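Cys-Gly metallodipeptidase DUG1 (Saccharomyces cerevisiae, PDB 4G1P) hydrolyses the dipeptide Cys-Gly as a metal-dependent M20-family peptidase and forms the catalytic component of the complex that degrades glutathione. Local coordinates at residues F345-V350 / S360-H365; I246-V251 / H322-A327; G67-P72 / G174-D179. All coordinates share one frame; numbering follows the deposited sequence.

Contact 1: F345-V350 / S360-H365. With CYS (cysteine), chain E.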
loop_
_atom_site.group_PDB
_atom_site.type_symbol
_atom_site.label_atom_id
_atom_site.label_comp_id
_atom_site.label_asym_id
_atom_site.label_seq_id
_atom_site.Cartn_x
_atom_site.Cartn_y
_atom_site.Cartn_z
ATOM N N PHE A 345 9.183 0.405 -9.831
ATOM C CA PHE A 345 9.811 -0.655 -10.630
ATOM C C PHE A 345 11.327 -0.447 -10.786
ATOM O O PHE A 345 11.829 0.681 -10.861
ATOM C CB PHE A 345 9.141 -0.782 -12.007
ATOM C CG PHE A 345 9.381 0.394 -12.907
ATOM C CD1 PHE A 345 8.640 1.552 -12.770
ATOM C CD2 PHE A 345 10.347 0.345 -13.890
ATOM C CE1 PHE A 345 8.857 2.635 -13.600
ATOM C CE2 PHE A 345 10.575 1.429 -14.719
ATOM C CZ PHE A 345 9.825 2.572 -14.576
ATOM N N SER A 346 12.063 -1.542 -10.833
ATOM C CA SER A 346 13.508 -1.439 -11.007
ATOM C C SER A 346 14.044 -2.332 -12.128
ATOM O O SER A 346 13.425 -3.342 -12.512
ATOM C CB SER A 346 14.227 -1.730 -9.697
ATOM O OG SER A 346 13.829 -2.985 -9.196
ATOM N N ILE A 347 15.193 -1.934 -12.660
ATOM C CA ILE A 347 15.871 -2.718 -13.673
ATOM C C ILE A 347 17.239 -3.165 -13.167
ATOM O O ILE A 347 18.033 -2.360 -12.665
ATOM C CB ILE A 347 16.025 -1.933 -14.981
ATOM C CG1 ILE A 347 14.641 -1.492 -15.505
ATOM C CG2 ILE A 347 16.749 -2.778 -16.007
ATOM C CD1 ILE A 347 14.677 -0.590 -16.743
ATOM N N ARG A 348 17.496 -4.463 -13.268
ATOM C CA ARG A 348 18.815 -4.995 -12.960
ATOM C C ARG A 348 19.710 -4.824 -14.174
ATOM O O ARG A 348 19.433 -5.362 -15.239
ATOM C CB ARG A 348 18.720 -6.465 -12.560
ATOM C CG ARG A 348 17.946 -6.703 -11.257
ATOM C CD ARG A 348 18.697 -6.205 -10.033
ATOM N NE ARG A 348 17.841 -6.223 -8.855
ATOM C CZ ARG A 348 18.241 -5.961 -7.609
ATOM N NH1 ARG A 348 19.519 -5.691 -7.337
ATOM N NH2 ARG A 348 17.350 -5.995 -6.621
ATOM N N THR A 349 20.777 -4.053 -14.025
ATOM C CA THR A 349 21.634 -3.771 -15.167
ATOM C C THR A 349 22.801 -4.749 -15.304
ATOM O O THR A 349 23.294 -5.304 -14.327
ATOM C CB THR A 349 22.162 -2.342 -15.118
ATOM O OG1 THR A 349 23.057 -2.215 -14.018
ATOM C CG2 THR A 349 21.011 -1.363 -14.928
ATOM N N VAL A 350 23.222 -4.959 -16.543
ATOM C CA VAL A 350 24.334 -5.831 -16.862
ATOM C C VAL A 350 25.242 -5.069 -17.804
ATOM O O VAL A 350 24.867 -4.004 -18.296
ATOM C CB VAL A 350 23.840 -7.079 -17.579
ATOM C CG1 VAL A 350 22.891 -7.873 -16.680
ATOM C CG2 VAL A 350 23.169 -6.691 -18.881
ATOM N N SER A 360 17.117 7.499 -19.761
ATOM C CA SER A 360 16.487 8.195 -20.863
ATOM C C SER A 360 15.530 7.264 -21.567
ATOM O O SER A 360 14.396 7.643 -21.873
ATOM C CB SER A 360 17.523 8.708 -21.849
ATOM O OG SER A 360 18.250 9.778 -21.280
ATOM N N LEU A 361 15.975 6.040 -21.819
ATOM C CA LEU A 361 15.140 5.101 -22.552
ATOM C C LEU A 361 13.864 4.836 -21.776
ATOM O O LEU A 361 12.793 4.714 -22.360
ATOM C CB LEU A 361 15.880 3.797 -22.801
ATOM C CG LEU A 361 17.037 3.898 -23.789
ATOM C CD1 LEU A 361 17.911 2.632 -23.717
ATOM C CD2 LEU A 361 16.522 4.152 -25.214
ATOM N N VAL A 362 14.000 4.762 -20.454
ATOM C CA VAL A 362 12.894 4.445 -19.571
ATOM C C VAL A 362 11.884 5.592 -19.564
ATOM O O VAL A 362 10.683 5.367 -19.670
ATOM C CB VAL A 362 13.393 4.139 -18.151
ATOM C CG1 VAL A 362 12.253 4.215 -17.152
ATOM C CG2 VAL A 362 14.042 2.763 -18.109
ATOM N N GLN A 363 12.386 6.815 -19.463
ATOM C CA GLN A 363 11.555 8.002 -19.537
ATOM C C GLN A 363 10.866 8.144 -20.891
ATOM O O GLN A 363 9.661 8.425 -20.977
ATOM C CB GLN A 363 12.405 9.234 -19.267
ATOM C CG GLN A 363 12.729 9.432 -17.811
ATOM C CD GLN A 363 13.811 10.458 -17.602
ATOM O OE1 GLN A 363 14.507 10.830 -18.543
ATOM N NE2 GLN A 363 13.959 10.929 -16.369
ATOM N N LYS A 364 11.642 7.965 -21.949
ATOM C CA LYS A 364 11.096 8.033 -23.296
ATOM C C LYS A 364 9.932 7.061 -23.449
ATOM O O LYS A 364 8.883 7.420 -23.972
ATOM C CB LYS A 364 12.196 7.772 -24.334
ATOM C CG LYS A 364 11.722 7.655 -25.780
ATOM C CD LYS A 364 12.911 7.690 -26.753
ATOM C CE LYS A 364 12.611 6.956 -28.066
ATOM N NZ LYS A 364 12.268 7.855 -29.214
ATOM N N HIS A 365 10.109 5.842 -22.955
ATOM C CA HIS A 365 9.093 4.806 -23.080
ATOM C C HIS A 365 7.842 5.163 -22.281
ATOM O O HIS A 365 6.714 5.048 -22.774
ATOM C CB HIS A 365 9.654 3.472 -22.601
ATOM C CG HIS A 365 8.630 2.391 -22.480
ATOM N ND1 HIS A 365 8.481 1.400 -23.425
ATOM C CD2 HIS A 365 7.713 2.134 -21.518
ATOM C CE1 HIS A 365 7.513 0.582 -23.053
ATOM N NE2 HIS A 365 7.028 1.004 -21.899
HETATM N N CYS E . 19.277 -4.311 -1.946
HETATM C CA CYS E . 18.823 -3.698 -3.179
HETATM C C CYS E . 18.930 -4.722 -4.312
HETATM O O CYS E . 19.994 -5.293 -4.550
HETATM C CB CYS E . 19.616 -2.424 -3.477
HETATM S SG CYS E . 19.101 -1.567 -4.933
#

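Contact 2: I246-V251 / H322-A327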
loop_
_atom_site.group_PDB
_atom_site.type_symbol
_atom_site.label_atom_id
_atom_site.label_comp_id
_atom_site.label_asym_id
_atom_site.label_seq_id
_atom_site.Cartn_x
_atom_site.Cartn_y
_atom_site.Cartn_z
ATOM N N ILE A 246 -5.809 4.229 -13.384
ATOM C CA ILE A 246 -6.129 3.553 -14.631
ATOM C C ILE A 246 -5.001 3.757 -15.651
ATOM O O ILE A 246 -4.529 2.806 -16.282
ATOM C CB ILE A 246 -7.490 4.004 -15.165
ATOM C CG1 ILE A 246 -8.595 3.501 -14.237
ATOM C CG2 ILE A 246 -7.719 3.482 -16.563
ATOM C CD1 ILE A 246 -9.987 4.043 -14.554
ATOM N N ASP A 247 -4.553 4.997 -15.791
ATOM C CA ASP A 247 -3.397 5.270 -16.634
ATOM C C ASP A 247 -2.206 4.430 -16.182
ATOM O O ASP A 247 -1.527 3.796 -17.002
ATOM C CB ASP A 247 -3.044 6.755 -16.598
ATOM C CG ASP A 247 -4.208 7.637 -17.026
ATOM O OD1 ASP A 247 -5.128 7.102 -17.675
ATOM O OD2 ASP A 247 -4.201 8.852 -16.715
ATOM N N LEU A 248 -1.987 4.403 -14.871
ATOM C CA LEU A 248 -0.821 3.751 -14.286
ATOM C C LEU A 248 -0.748 2.255 -14.567
ATOM O O LEU A 248 0.337 1.726 -14.784
ATOM C CB LEU A 248 -0.747 4.004 -12.781
ATOM C CG LEU A 248 0.541 3.465 -12.151
ATOM C CD1 LEU A 248 1.718 4.313 -12.606
ATOM C CD2 LEU A 248 0.472 3.353 -10.617
ATOM N N MET A 249 -1.885 1.569 -14.565
ATOM C CA MET A 249 -1.880 0.155 -14.908
ATOM C C MET A 249 -1.422 -0.037 -16.345
ATOM O O MET A 249 -0.755 -1.016 -16.683
ATOM C CB MET A 249 -3.255 -0.469 -14.703
ATOM C CG MET A 249 -3.766 -0.337 -13.274
ATOM S SD MET A 249 -2.716 -1.117 -12.024
ATOM C CE MET A 249 -1.624 0.211 -11.487
ATOM N N GLN A 250 -1.767 0.916 -17.194
ATOM C CA GLN A 250 -1.365 0.830 -18.577
ATOM C C GLN A 250 0.123 1.132 -18.765
ATOM O O GLN A 250 0.822 0.403 -19.457
ATOM C CB GLN A 250 -2.277 1.700 -19.445
ATOM C CG GLN A 250 -3.544 0.949 -19.822
ATOM C CD GLN A 250 -4.749 1.838 -20.045
ATOM O OE1 GLN A 250 -4.640 3.063 -20.107
ATOM N NE2 GLN A 250 -5.921 1.216 -20.166
ATOM N N VAL A 251 0.614 2.186 -18.132
ATOM C CA VAL A 251 2.015 2.536 -18.279
ATOM C C VAL A 251 2.902 1.445 -17.693
ATOM O O VAL A 251 3.836 0.971 -18.337
ATOM C CB VAL A 251 2.329 3.902 -17.641
ATOM C CG1 VAL A 251 3.824 4.113 -17.542
ATOM C CG2 VAL A 251 1.702 5.020 -18.460
ATOM N N HIS A 322 7.294 -3.525 -8.220
ATOM C CA HIS A 322 7.271 -3.665 -6.772
ATOM C C HIS A 322 5.970 -3.313 -6.071
ATOM O O HIS A 322 5.661 -3.869 -5.021
ATOM C CB HIS A 322 8.396 -2.841 -6.186
ATOM C CG HIS A 322 9.713 -3.143 -6.807
ATOM N ND1 HIS A 322 10.335 -4.364 -6.662
ATOM C CD2 HIS A 322 10.510 -2.405 -7.613
ATOM C CE1 HIS A 322 11.473 -4.354 -7.328
ATOM N NE2 HIS A 322 11.602 -3.178 -7.916
ATOM N N GLY A 323 5.208 -2.384 -6.623
ATOM C CA GLY A 323 4.012 -1.946 -5.936
ATOM C C GLY A 323 3.683 -0.503 -6.223
ATOM O O GLY A 323 4.425 0.201 -6.924
ATOM N N VAL A 324 2.558 -0.063 -5.675
ATOM C CA VAL A 324 2.055 1.277 -5.910
ATOM C C VAL A 324 1.987 2.051 -4.606
ATOM O O VAL A 324 1.491 1.537 -3.603
ATOM C CB VAL A 324 0.646 1.245 -6.538
ATOM C CG1 VAL A 324 0.174 2.638 -6.809
ATOM C CG2 VAL A 324 0.662 0.468 -7.813
ATOM N N GLU A 325 2.498 3.277 -4.626
ATOM C CA GLU A 325 2.370 4.188 -3.500
ATOM C C GLU A 325 1.278 5.243 -3.760
ATOM O O GLU A 325 1.214 5.826 -4.845
ATOM C CB GLU A 325 3.715 4.875 -3.249
ATOM C CG GLU A 325 3.699 5.975 -2.196
ATOM C CD GLU A 325 4.974 6.812 -2.223
ATOM O OE1 GLU A 325 5.994 6.312 -2.741
ATOM O OE2 GLU A 325 4.959 7.967 -1.738
ATOM N N GLY A 326 0.419 5.486 -2.771
ATOM C CA GLY A 326 -0.537 6.586 -2.851
ATOM C C GLY A 326 -1.967 6.152 -3.120
ATOM O O GLY A 326 -2.870 6.987 -3.257
ATOM N N ALA A 327 -2.177 4.844 -3.207
ATOM C CA ALA A 327 -3.506 4.307 -3.456
ATOM C C ALA A 327 -4.000 3.524 -2.253
ATOM O O ALA A 327 -3.546 3.739 -1.121
ATOM C CB ALA A 327 -3.512 3.439 -4.699
#

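Contact 3: G67-P72 / G174-D179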
loop_
_atom_site.group_PDB
_atom_site.type_symbol
_atom_site.label_atom_id
_atom_site.label_comp_id
_atom_site.label_asym_id
_atom_site.label_seq_id
_atom_site.Cartn_x
_atom_site.Cartn_y
_atom_site.Cartn_z
ATOM N N GLY A 67 26.545 13.594 6.237
ATOM C CA GLY A 67 25.798 14.835 6.211
ATOM C C GLY A 67 24.313 14.611 6.412
ATOM O O GLY A 67 23.901 13.630 7.025
ATOM N N ILE A 68 23.508 15.529 5.892
ATOM C CA ILE A 68 22.060 15.434 6.018
ATOM C C ILE A 68 21.456 14.687 4.836
ATOM O O ILE A 68 21.878 14.865 3.695
ATOM C CB ILE A 68 21.408 16.824 6.117
ATOM C CG1 ILE A 68 21.867 17.542 7.386
ATOM C CG2 ILE A 68 19.895 16.703 6.088
ATOM C CD1 ILE A 68 21.822 16.684 8.628
ATOM N N GLN A 69 20.463 13.850 5.117
ATOM C CA GLN A 69 19.782 13.094 4.076
ATOM C C GLN A 69 19.343 14.013 2.940
ATOM O O GLN A 69 18.636 14.995 3.161
ATOM C CB GLN A 69 18.571 12.365 4.658
ATOM C CG GLN A 69 18.713 10.855 4.699
ATOM C CD GLN A 69 17.657 10.154 3.874
ATOM O OE1 GLN A 69 16.950 9.278 4.367
ATOM N NE2 GLN A 69 17.541 10.539 2.610
ATOM N N PRO A 70 19.769 13.692 1.724
ATOM C CA PRO A 70 19.440 14.520 0.562
ATOM C C PRO A 70 18.946 13.694 -0.619
ATOM O O PRO A 70 18.246 12.701 -0.434
ATOM C CB PRO A 70 20.782 15.156 0.214
ATOM C CG PRO A 70 21.784 14.124 0.612
ATOM C CD PRO A 70 21.202 13.348 1.763
ATOM N N PRO A 71 19.316 14.113 -1.822
ATOM C CA PRO A 71 18.938 13.404 -3.041
ATOM C C PRO A 71 17.545 13.803 -3.523
ATOM O O PRO A 71 17.250 14.986 -3.683
ATOM C CB PRO A 71 19.023 11.901 -2.829
ATOM N N PRO A 72 16.696 12.806 -3.759
ATOM C CA PRO A 72 15.323 13.059 -4.212
ATOM C C PRO A 72 14.284 12.602 -3.193
ATOM O O PRO A 72 14.568 11.709 -2.397
ATOM C CB PRO A 72 15.218 12.221 -5.488
ATOM C CG PRO A 72 16.219 11.132 -5.308
ATOM C CD PRO A 72 17.357 11.758 -4.557
ATOM N N GLY A 174 19.913 3.035 -0.908
ATOM C CA GLY A 174 20.691 3.677 -1.956
ATOM C C GLY A 174 22.157 3.957 -1.673
ATOM O O GLY A 174 22.834 4.519 -2.529
ATOM N N SER A 175 22.655 3.577 -0.497
ATOM C CA SER A 175 24.056 3.827 -0.124
ATOM C C SER A 175 24.442 5.281 -0.338
ATOM O O SER A 175 25.516 5.575 -0.849
ATOM C CB SER A 175 25.010 2.928 -0.913
ATOM O OG SER A 175 24.791 1.558 -0.612
ATOM N N LEU A 176 23.547 6.179 0.057
ATOM C CA LEU A 176 23.697 7.609 -0.187
ATOM C C LEU A 176 25.011 8.179 0.316
ATOM O O LEU A 176 25.384 7.965 1.468
ATOM C CB LEU A 176 22.534 8.387 0.453
ATOM C CG LEU A 176 21.134 8.029 -0.054
ATOM C CD1 LEU A 176 20.028 8.941 0.508
ATOM C CD2 LEU A 176 21.116 8.025 -1.554
ATOM N N LYS A 177 25.697 8.907 -0.565
ATOM C CA LYS A 177 26.869 9.717 -0.218
ATOM C C LYS A 177 28.148 8.911 0.056
ATOM O O LYS A 177 29.224 9.486 0.196
ATOM C CB LYS A 177 26.551 10.656 0.958
ATOM C CG LYS A 177 25.325 11.515 0.747
ATOM C CD LYS A 177 25.663 12.811 0.047
ATOM C CE LYS A 177 26.404 13.759 0.977
ATOM N NZ LYS A 177 26.998 14.919 0.246
ATOM N N LEU A 178 28.023 7.588 0.133
ATOM C CA LEU A 178 29.163 6.719 0.423
ATOM C C LEU A 178 30.194 6.793 -0.701
ATOM O O LEU A 178 31.410 6.848 -0.456
ATOM C CB LEU A 178 28.697 5.273 0.608
ATOM C CG LEU A 178 29.790 4.228 0.851
ATOM C CD1 LEU A 178 30.611 4.529 2.095
ATOM C CD2 LEU A 178 29.174 2.851 0.940
ATOM N N ASP A 179 29.667 6.771 -1.926
ATOM C CA ASP A 179 30.408 7.002 -3.161
ATOM C C ASP A 179 31.454 8.104 -3.001
ATOM O O ASP A 179 32.650 7.878 -3.189
ATOM C CB ASP A 179 29.414 7.406 -4.248
ATOM C CG ASP A 179 29.992 7.302 -5.635
ATOM O OD1 ASP A 179 30.927 6.492 -5.820
ATOM O OD2 ASP A 179 29.512 8.021 -6.545
#

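Contact 1: F345-V350 / S360-H365
V362 projects from helix 360-365 toward segment 345-350 and divides its two methyls between two residues of one strand face. CG1 meets the F345 ring at its rim, lying near the ring plane and 3.9 Å from CZ, so the approach is edge-on and not over the face. CG2 lies 3.7 Å from I347 CD1, the two side chains lying alongside and running opposite ways. I347 reaches that far because its chain is extended beyond CG1 (chi2 175°), which carries CD1 outward to the helix. All three residues are buried, and I264 and T381 also touch V362. The helix runs over the sheet as the connection of a beta-alpha-beta crossover in the lid domain: strands 340-349 and 378-391 are parallel to each other, with strand 210-226 between them. On the other face of the strand, R348 turns to the bound cysteine. Its NH1 donates to the ligand O over 2.9 Å, with an N-H...O angle of 168°, and the ligand carbonyl sits at the edge of the guanidinium. NH2 bonds S234 OG of the second subunit, which probably helps to hold the guanidinium in place, and NH1 has a weak bond to S422 OG of the same pocket. A leucine here would probably leave the ligand O without its charged donor and S234 OG of the second subunit without this partner.

Contact 2: I246-V251 / H322-A327
V324 and L248 reach toward each other tip to tip between strand 322-325 and helix 246-251, whose closest CA atoms, those of this same pair, are 9.2 Å apart. Traced outward, the valine begins with a CB that points at the helix but stays 4.6 Å from L248 CD2, so the branch point itself adds little. The touching is done by its two methyls. CG1, placed anti to the backbone N (chi1 -178°), comes to 3.9 Å from L248 CD2. CG2 lies at 4.0 Å from that same L248 CD2, and one leucine methyl therefore sits before the fork of the valine. CG2 has a further, looser neighbour in M249 CE at 4.3 Å. M249 leaves the helix at an angle to the strand, but its chain turns at chi2 (-60°) and again at chi3 (93°), so that CE ends beside L248 CD2 at 3.9 Å. Leucine and methionine thus present a joint methyl surface to one valine. Around them, T223, I225 and V341 pack on L248, which places the helix across several strands of the lid-domain sheet. Both elements also meet the second subunit: from the strand, H322 ND1 bonds V336 O of that subunit, and from the helix, D247 OD1 bonds its S258 OG. Between the two segments, by contrast, only methyl groups meet; with 82 Å² buried, the contact rests on shape and the burial of methyl groups, with no polar pair between the segments to fix its direction.

Contact 3: G67-P72 / G174-D179
L176 thrusts its CD1 methyl against loop 67-72 and makes the closer half of this contact. CD1 lies 3.6 Å from Q69 NE2, a van der Waals approach of a methyl to an amide nitrogen, and 4.3 Å from P70 O. The two side chains cross obliquely. The leucine gets there with CG anti to its carbonyl carbon (chi1 -60°) and an extended end (chi2 -174°), which sends CD1 outward to the loop. Q69 starts off away from L176 and reaches back through a bend at chi2, bringing its amide over the methyl; the opposite end of that amide, OE1, has a weak bond from R39 NH2. L176 gives up 60 Å² to the loop, the largest share of any residue here. The other half is looser. K177 CD passes P70 CG at 4.1 Å, an approach left doubtful by a clash of the P70 ring with I68 O; the lysine chain folds at chi2 and chi3, and the ammonium makes a long, weak ion pair with E180. P71 is exposed, poorly ordered and lacks CG and CD in the model; its CB stops 4.6 Å from L176 CD2. None of the four touching residues is fully buried, and this is a surface contact, although the L176 side chain is only about 10 Å from the bound cysteine and about 9 Å from that of D104, an active-site residue inferred by similarity. In the catalytic domain, the loop joins strands 61-64 and 83-88, its legs tied by backbone bonds of G67 with L80 and Q69 with L78; segment 174-179 leads from strand 162-168, the sheet neighbour of 83-88, into helix 178-185, with K177 at the N-cap position.

In the fold
Contacts 1 and 2 are buried and belong to one sheet, whereas contact 3 is a surface contact between a loop and the start of a helix, in the domain built on another sheet. Strands 340-349 and 318-325 are sheet neighbours, and the first two contacts touch directly: S346 OG and H322 NE2 are 2.6 Å apart in a probable hydrogen bond. Each lays a helix on that sheet through aliphatic or aromatic carbon alone, and each also reaches the second subunit. Contact 3, with its centre about 21 Å from that of contact 1 and about 27 Å from that of contact 2, covers more area but mixes methyl, amide, proline and lysine atoms, and no other chain touches it.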